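PDB 5N9X: adenylation domain from Streptomyces sp., which belongs to the ANL clan of AMP-binding enzymes and holds ATP and threonine in this model. Local coordinates for residues Gly362-Ala367 with Tyr402-Leu407; Asp113-Ala118 with Tyr375-Glu380. One frame throughout, in Å; residues are numbered along the deposited sequence.

In the fold
Contact 1 and contact 2 have their centres about 24 Å apart. Contact 1 pairs two strands, 362-367 and 402-407. It is largely buried, and one of its residues reaches the ATP. Its chemistry is backbone hydrogen bonding, a ring stack and a serine hydroxyl that adds a bond to the strand pairing at a bulge. Contact 2 is smaller and partly exposed. It joins the end of helix 104-114 to the chain leading into helix 379-385, and side chains do the work through a salt bridge and a leucine. The two meet where Tyr-402 OH probably hydrogen-bonds Tyr-375 OH.

Contact 1 (Gly362-Ala367 with Tyr402-Leu407). With ATP (adenosine-5'-triphosphate), chain D.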
loop_
_atom_site.group_PDB
_atom_site.type_symbol
_atom_site.label_atom_id
_atom_site.label_comp_id
_atom_site.label_asym_id
_atom_site.label_seq_id
_atom_site.Cartn_x
_atom_site.Cartn_y
_atom_site.Cartn_z
ATOM N N GLY A 362 -7.262 -15.695 15.281
ATOM C CA GLY A 362 -6.135 -16.531 14.916
ATOM C C GLY A 362 -5.357 -15.879 13.794
ATOM O O GLY A 362 -5.758 -14.821 13.309
ATOM N N GLU A 363 -4.254 -16.497 13.380
ATOM C CA GLU A 363 -3.470 -15.984 12.258
ATOM C C GLU A 363 -4.085 -16.301 10.884
ATOM O O GLU A 363 -4.380 -17.468 10.562
ATOM C CB GLU A 363 -2.029 -16.521 12.304
ATOM C CG GLU A 363 -1.167 -15.953 11.168
ATOM C CD GLU A 363 0.288 -16.413 11.187
ATOM O OE1 GLU A 363 0.610 -17.421 11.857
ATOM O OE2 GLU A 363 1.117 -15.758 10.518
ATOM N N LEU A 364 -4.246 -15.266 10.058
ATOM C CA LEU A 364 -4.768 -15.485 8.716
ATOM C C LEU A 364 -3.679 -16.013 7.794
ATOM O O LEU A 364 -2.572 -15.464 7.751
ATOM C CB LEU A 364 -5.375 -14.210 8.143
ATOM C CG LEU A 364 -5.758 -14.206 6.667
ATOM C CD1 LEU A 364 -7.118 -14.839 6.465
ATOM C CD2 LEU A 364 -5.789 -12.786 6.178
ATOM N N TRP A 365 -4.009 -17.108 7.103
ATOM C CA TRP A 365 -3.183 -17.719 6.065
ATOM C C TRP A 365 -3.925 -17.557 4.737
ATOM O O TRP A 365 -5.163 -17.593 4.725
ATOM C CB TRP A 365 -2.923 -19.207 6.358
ATOM C CG TRP A 365 -1.961 -19.471 7.498
ATOM C CD1 TRP A 365 -1.543 -18.577 8.441
ATOM C CD2 TRP A 365 -1.310 -20.721 7.816
ATOM N NE1 TRP A 365 -0.682 -19.186 9.325
ATOM C CE2 TRP A 365 -0.520 -20.498 8.965
ATOM C CE3 TRP A 365 -1.319 -22.004 7.238
ATOM C CZ2 TRP A 365 0.253 -21.515 9.555
ATOM C CZ3 TRP A 365 -0.551 -23.008 7.826
ATOM C CH2 TRP A 365 0.222 -22.755 8.973
ATOM N N LEU A 366 -3.185 -17.364 3.639
ATOM C CA LEU A 366 -3.790 -17.133 2.317
ATOM C C LEU A 366 -3.123 -17.949 1.186
ATOM O O LEU A 366 -1.900 -17.972 1.045
ATOM C CB LEU A 366 -3.754 -15.636 1.953
ATOM C CG LEU A 366 -4.455 -14.589 2.831
ATOM C CD1 LEU A 366 -4.077 -13.170 2.414
ATOM C CD2 LEU A 366 -5.984 -14.753 2.789
ATOM N N ALA A 367 -3.949 -18.609 0.382
ATOM C CA ALA A 367 -3.469 -19.346 -0.781
ATOM C C ALA A 367 -4.206 -18.891 -2.032
ATOM O O ALA A 367 -5.364 -18.465 -1.951
ATOM C CB ALA A 367 -3.658 -20.820 -0.582
ATOM N N TYR A 402 0.449 -18.285 2.438
ATOM C CA TYR A 402 1.269 -17.216 3.007
ATOM C C TYR A 402 0.742 -16.836 4.383
ATOM O O TYR A 402 -0.457 -16.561 4.574
ATOM C CB TYR A 402 1.320 -15.958 2.117
ATOM C CG TYR A 402 1.997 -14.792 2.827
ATOM C CD1 TYR A 402 3.373 -14.778 3.001
ATOM C CD2 TYR A 402 1.262 -13.734 3.343
ATOM C CE1 TYR A 402 4.008 -13.745 3.656
ATOM C CE2 TYR A 402 1.884 -12.679 3.998
ATOM C CZ TYR A 402 3.265 -12.695 4.147
ATOM O OH TYR A 402 3.923 -11.669 4.777
ATOM N N HIS A 403 1.649 -16.809 5.343
ATOM C CA HIS A 403 1.275 -16.485 6.701
ATOM C C HIS A 403 1.367 -14.976 6.864
ATOM O O HIS A 403 2.449 -14.406 6.805
ATOM C CB HIS A 403 2.170 -17.227 7.703
ATOM C CG HIS A 403 2.249 -18.712 7.469
ATOM N ND1 HIS A 403 3.056 -19.539 8.221
ATOM C CD2 HIS A 403 1.620 -19.512 6.579
ATOM C CE1 HIS A 403 2.922 -20.787 7.801
ATOM N NE2 HIS A 403 2.062 -20.799 6.805
ATOM N N SER A 404 0.224 -14.330 7.053
ATOM C CA SER A 404 0.161 -12.877 7.046
ATOM C C SER A 404 0.778 -12.266 8.300
ATOM O O SER A 404 1.231 -11.116 8.292
ATOM C CB SER A 404 -1.296 -12.414 6.907
ATOM O OG SER A 404 -1.991 -12.532 8.134
ATOM N N GLY A 405 0.763 -13.029 9.386
ATOM C CA GLY A 405 1.165 -12.508 10.682
ATOM C C GLY A 405 0.122 -11.549 11.230
ATOM O O GLY A 405 0.418 -10.713 12.090
ATOM N N ASP A 406 -1.097 -11.650 10.703
ATOM C CA ASP A 406 -2.206 -10.798 11.134
ATOM C C ASP A 406 -3.249 -11.629 11.861
ATOM O O ASP A 406 -3.551 -12.750 11.447
ATOM C CB ASP A 406 -2.839 -10.094 9.929
ATOM C CG ASP A 406 -2.068 -8.866 9.489
ATOM O OD1 ASP A 406 -1.900 -7.945 10.313
ATOM O OD2 ASP A 406 -1.621 -8.827 8.322
ATOM N N LEU A 407 -3.798 -11.080 12.937
ATOM C CA LEU A 407 -4.865 -11.745 13.691
ATOM C C LEU A 407 -6.257 -11.294 13.238
ATOM O O LEU A 407 -6.551 -10.092 13.221
ATOM C CB LEU A 407 -4.695 -11.481 15.202
ATOM C CG LEU A 407 -3.311 -11.818 15.767
ATOM C CD1 LEU A 407 -3.207 -11.518 17.244
ATOM C CD2 LEU A 407 -2.977 -13.278 15.504
HETATM P PG ATP D . 5.846 -6.166 5.738
HETATM O O1G ATP D . 5.204 -7.145 6.714
HETATM O O2G ATP D . 7.322 -5.989 5.926
HETATM O O3G ATP D . 5.543 -6.437 4.274
HETATM P PB ATP D . 3.822 -4.053 5.767
HETATM O O1B ATP D . 2.906 -4.821 6.725
HETATM O O2B ATP D . 3.737 -2.563 5.682
HETATM O O3B ATP D . 5.297 -4.653 6.123
HETATM P PA ATP D . 2.567 -4.242 3.301
HETATM O O1A ATP D . 2.298 -5.466 2.458
HETATM O O2A ATP D . 2.771 -2.908 2.593
HETATM O O3A ATP D . 3.799 -4.583 4.256
HETATM O "O5'" ATP D . 1.467 -4.032 4.492
HETATM C "C5'" ATP D . 0.403 -4.934 4.797
HETATM C "C4'" ATP D . 0.050 -4.851 6.283
HETATM O "O4'" ATP D . -0.839 -3.775 6.544
HETATM C "C3'" ATP D . -0.575 -6.108 6.862
HETATM O "O3'" ATP D . 0.430 -6.747 7.641
HETATM C "C2'" ATP D . -1.698 -5.640 7.751
HETATM O "O2'" ATP D . -1.260 -5.722 9.105
HETATM C "C1'" ATP D . -1.906 -4.179 7.413
HETATM N N9 ATP D . -3.207 -3.952 6.710
HETATM C C8 ATP D . -3.361 -3.822 5.373
HETATM N N7 ATP D . -4.650 -3.616 5.018
HETATM C C5 ATP D . -5.363 -3.598 6.157
HETATM C C6 ATP D . -6.794 -3.416 6.490
HETATM N N6 ATP D . -7.698 -3.217 5.512
HETATM N N1 ATP D . -7.153 -3.467 7.788
HETATM C C2 ATP D . -6.231 -3.699 8.745
HETATM N N3 ATP D . -4.906 -3.861 8.534
HETATM C C4 ATP D . -4.413 -3.826 7.272
#
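Trp-365 and His-403 stack on one face of an antiparallel strand pair. The six-membered ring of Trp-365 and the imidazole lie offset, centroids 3.6 Å apart and planes at 8°. The two side chains run side by side. With CG anti to the carbonyl carbon in both residues (chi1 -72° and -52°), the two rings leave the strands in the same direction and lie flat against each other. His-403 NE2 sits over the tryptophan and is hydrogen-bonded to Thr-387.

Backbone bonds join the strands on either side of a bulge. Leu-366 and Tyr-402 form a hydrogen-bonded pair, with Tyr-402 N 2.7 Å from Leu-366 O. Leu-364 N gives a bond to Asp-406 O (3.0 Å). The beta bulge shifts the register by two between Glu-363 and Trp-365. Here Leu-364 O accepts twice, from Ser-404 N and from Ser-404 OG, at 3.1 and 3.0 Å. Ser-404 OG also accepts from Asp-406 N, which makes an ST turn. Gly-405 lies inside this turn with positive phi.

Glu-363 extends along the same face as the stack. Its OE2 takes a weak bond from Gly-405 N (3.0 Å), and its OE1 a weak one from Trp-365 NE1.

Asp-406 faces the nucleotide. Its OD1 accepts from ATP O2' (2.6 Å) and its OD2 from ATP O3' (3.0 Å). Tyr-311 and Tyr-418 also hydrogen-bond this carboxylate.

The stack and Glu-363 line one face. The bulge, with Ser-404 OG bonded to Leu-364 O and Asp-406 N, probably helps hold the backbone that presents Asp-406 to both ribose hydroxyls.

Contact 2 (Asp113-Ala118 with Tyr375-Glu380); sequences DSQVVA and YLNRPE
Asp-113 meets Arg-378 in a salt bridge between the two segments. Arg-378 NH1 gives a hydrogen bond to Asp-113 OD1, 3.1 Å long with an N-H...O angle of 161°. The oxygen lies at the edge of the guanidinium, close to its plane. The nitrogen comes to the syn side of OD1 but out of the carboxylate plane. The two flat groups are turned well away from coplanar, at 55°. One hydrogen bond, from NH1 to OD1, carries the salt bridge. Asp-113 OD2 is instead hydrogen-bonded to Tyr-166.

The arginine chain is bent at chi2 (-70°). The bend brings NH1 back over its own neighbour, and NH1 also bonds to Asn-377 O (2.9 Å). That donor stands above the carbonyl plane. NH2 bonds to Pro-174 O. These three bonds probably limit the rotation of the guanidinium.

Leu-376 points at the helix end. Its CG is anti to the backbone N, and CD2 makes the contact. CD2 packs 3.6 Å from Asp-113 O and 3.8 Å from Ser-114 CA. Tyr-166, on strand 161-167, touches both Leu-376 and Ser-114.

Asn-377 also points toward the helix. Its ND2 is 3.1 Å from Asp-113 O. Gln-115 OE1 lies 3.8 Å from the same ND2, and the two amide planes are steeply inclined. This polar side is exposed.

Gln-115 leaves the helix with positive phi, and Arg-378 is at the N-cap position of helix 379-385. The contact thus sets the C-terminal end of one helix against the approach to the N-terminus of another. It joins helix 104-114, which leads into the parallel-sheet strand 118-121, to the connection between strand 362-367 and helix 379-385 in this AMP-binding fold.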
loop_
_atom_site.group_PDB
_atom_site.type_symbol
_atom_site.label_atom_id
_atom_site.label_comp_id
_atom_site.label_asym_id
_atom_site.label_seq_id
_atom_site.Cartn_x
_atom_site.Cartn_y
_atom_site.Cartn_z
ATOM N N ASP A 113 20.823 -5.238 -3.651
ATOM C CA ASP A 113 20.038 -6.429 -3.299
ATOM C C ASP A 113 19.257 -6.969 -4.495
ATOM O O ASP A 113 19.167 -8.175 -4.701
ATOM C CB ASP A 113 19.069 -6.139 -2.138
ATOM C CG ASP A 113 18.430 -7.411 -1.565
ATOM O OD1 ASP A 113 19.171 -8.268 -1.040
ATOM O OD2 ASP A 113 17.190 -7.546 -1.627
ATOM N N SER A 114 18.687 -6.080 -5.289
ATOM C CA SER A 114 17.869 -6.536 -6.393
ATOM C C SER A 114 18.700 -6.842 -7.637
ATOM O O SER A 114 18.210 -7.474 -8.581
ATOM C CB SER A 114 16.790 -5.504 -6.707
ATOM O OG SER A 114 17.376 -4.267 -7.036
ATOM N N GLN A 115 19.956 -6.413 -7.626
ATOM C CA GLN A 115 20.861 -6.666 -8.749
ATOM C C GLN A 115 20.243 -6.202 -10.059
ATOM O O GLN A 115 19.990 -7.011 -10.959
ATOM C CB GLN A 115 21.223 -8.163 -8.858
ATOM C CG GLN A 115 21.572 -8.891 -7.545
ATOM C CD GLN A 115 21.355 -10.404 -7.649
ATOM O OE1 GLN A 115 20.253 -10.904 -7.406
ATOM N NE2 GLN A 115 22.405 -11.135 -8.017
ATOM N N VAL A 116 19.966 -4.912 -10.175
ATOM C CA VAL A 116 19.393 -4.437 -11.426
ATOM C C VAL A 116 20.469 -4.291 -12.509
ATOM O O VAL A 116 21.582 -3.876 -12.228
ATOM C CB VAL A 116 18.627 -3.101 -11.237
ATOM C CG1 VAL A 116 17.507 -3.279 -10.232
ATOM C CG2 VAL A 116 19.565 -2.008 -10.785
ATOM N N VAL A 117 20.122 -4.671 -13.737
ATOM C CA VAL A 117 21.010 -4.561 -14.892
ATOM C C VAL A 117 21.126 -3.141 -15.417
ATOM O O VAL A 117 21.975 -2.866 -16.257
ATOM C CB VAL A 117 20.535 -5.444 -16.046
ATOM C CG1 VAL A 117 20.203 -6.815 -15.546
ATOM C CG2 VAL A 117 19.302 -4.834 -16.710
ATOM N N ALA A 118 20.248 -2.254 -14.942
ATOM C CA ALA A 118 20.193 -0.873 -15.411
ATOM C C ALA A 118 19.330 -0.020 -14.496
ATOM O O ALA A 118 18.611 -0.552 -13.664
ATOM C CB ALA A 118 19.654 -0.824 -16.821
ATOM N N TYR A 375 10.046 -14.169 -0.876
ATOM C CA TYR A 375 10.928 -13.015 -0.863
ATOM C C TYR A 375 12.107 -13.205 -1.791
ATOM O O TYR A 375 12.467 -14.337 -2.140
ATOM C CB TYR A 375 11.420 -12.721 0.561
ATOM C CG TYR A 375 10.274 -12.432 1.492
ATOM C CD1 TYR A 375 9.556 -11.258 1.381
ATOM C CD2 TYR A 375 9.888 -13.351 2.458
ATOM C CE1 TYR A 375 8.499 -10.997 2.209
ATOM C CE2 TYR A 375 8.833 -13.097 3.294
ATOM C CZ TYR A 375 8.145 -11.918 3.164
ATOM O OH TYR A 375 7.110 -11.660 3.996
ATOM N N LEU A 376 12.684 -12.076 -2.197
ATOM C CA LEU A 376 13.932 -12.064 -2.942
ATOM C C LEU A 376 15.125 -12.172 -1.982
ATOM O O LEU A 376 15.263 -11.363 -1.052
ATOM C CB LEU A 376 14.029 -10.787 -3.783
ATOM C CG LEU A 376 15.304 -10.596 -4.597
ATOM C CD1 LEU A 376 15.105 -11.191 -5.987
ATOM C CD2 LEU A 376 15.664 -9.111 -4.678
ATOM N N ASN A 377 15.974 -13.176 -2.204
ATOM C CA ASN A 377 17.206 -13.332 -1.431
ATOM C C ASN A 377 16.993 -13.333 0.097
ATOM O O ASN A 377 17.802 -12.783 0.834
ATOM C CB ASN A 377 18.180 -12.218 -1.810
ATOM C CG ASN A 377 18.566 -12.259 -3.276
ATOM O OD1 ASN A 377 18.481 -13.304 -3.927
ATOM N ND2 ASN A 377 18.986 -11.114 -3.808
ATOM N N ARG A 378 15.873 -13.899 0.550
ATOM C CA ARG A 378 15.606 -14.108 1.976
ATOM C C ARG A 378 15.088 -15.527 2.106
ATOM O O ARG A 378 13.913 -15.751 2.385
ATOM C CB ARG A 378 14.582 -13.118 2.533
ATOM C CG ARG A 378 14.915 -11.647 2.324
ATOM C CD ARG A 378 16.081 -11.109 3.147
ATOM N NE ARG A 378 16.251 -9.673 2.893
ATOM C CZ ARG A 378 17.075 -9.130 1.993
ATOM N NH1 ARG A 378 17.872 -9.884 1.248
ATOM N NH2 ARG A 378 17.119 -7.809 1.859
ATOM N N PRO A 379 15.971 -16.503 1.880
ATOM C CA PRO A 379 15.486 -17.872 1.672
ATOM C C PRO A 379 14.867 -18.496 2.922
ATOM O O PRO A 379 13.951 -19.309 2.790
ATOM C CB PRO A 379 16.751 -18.617 1.233
ATOM C CG PRO A 379 17.870 -17.869 1.919
ATOM C CD PRO A 379 17.443 -16.424 1.947
ATOM N N GLU A 380 15.352 -18.120 4.103
ATOM C CA GLU A 380 14.842 -18.685 5.350
ATOM C C GLU A 380 13.520 -18.064 5.765
ATOM O O GLU A 380 12.637 -18.758 6.259
ATOM C CB GLU A 380 15.881 -18.548 6.486
ATOM C CG GLU A 380 17.000 -19.602 6.447
ATOM C CD GLU A 380 17.923 -19.557 7.669
ATOM O OE1 GLU A 380 17.663 -18.758 8.600
ATOM O OE2 GLU A 380 18.911 -20.327 7.706
#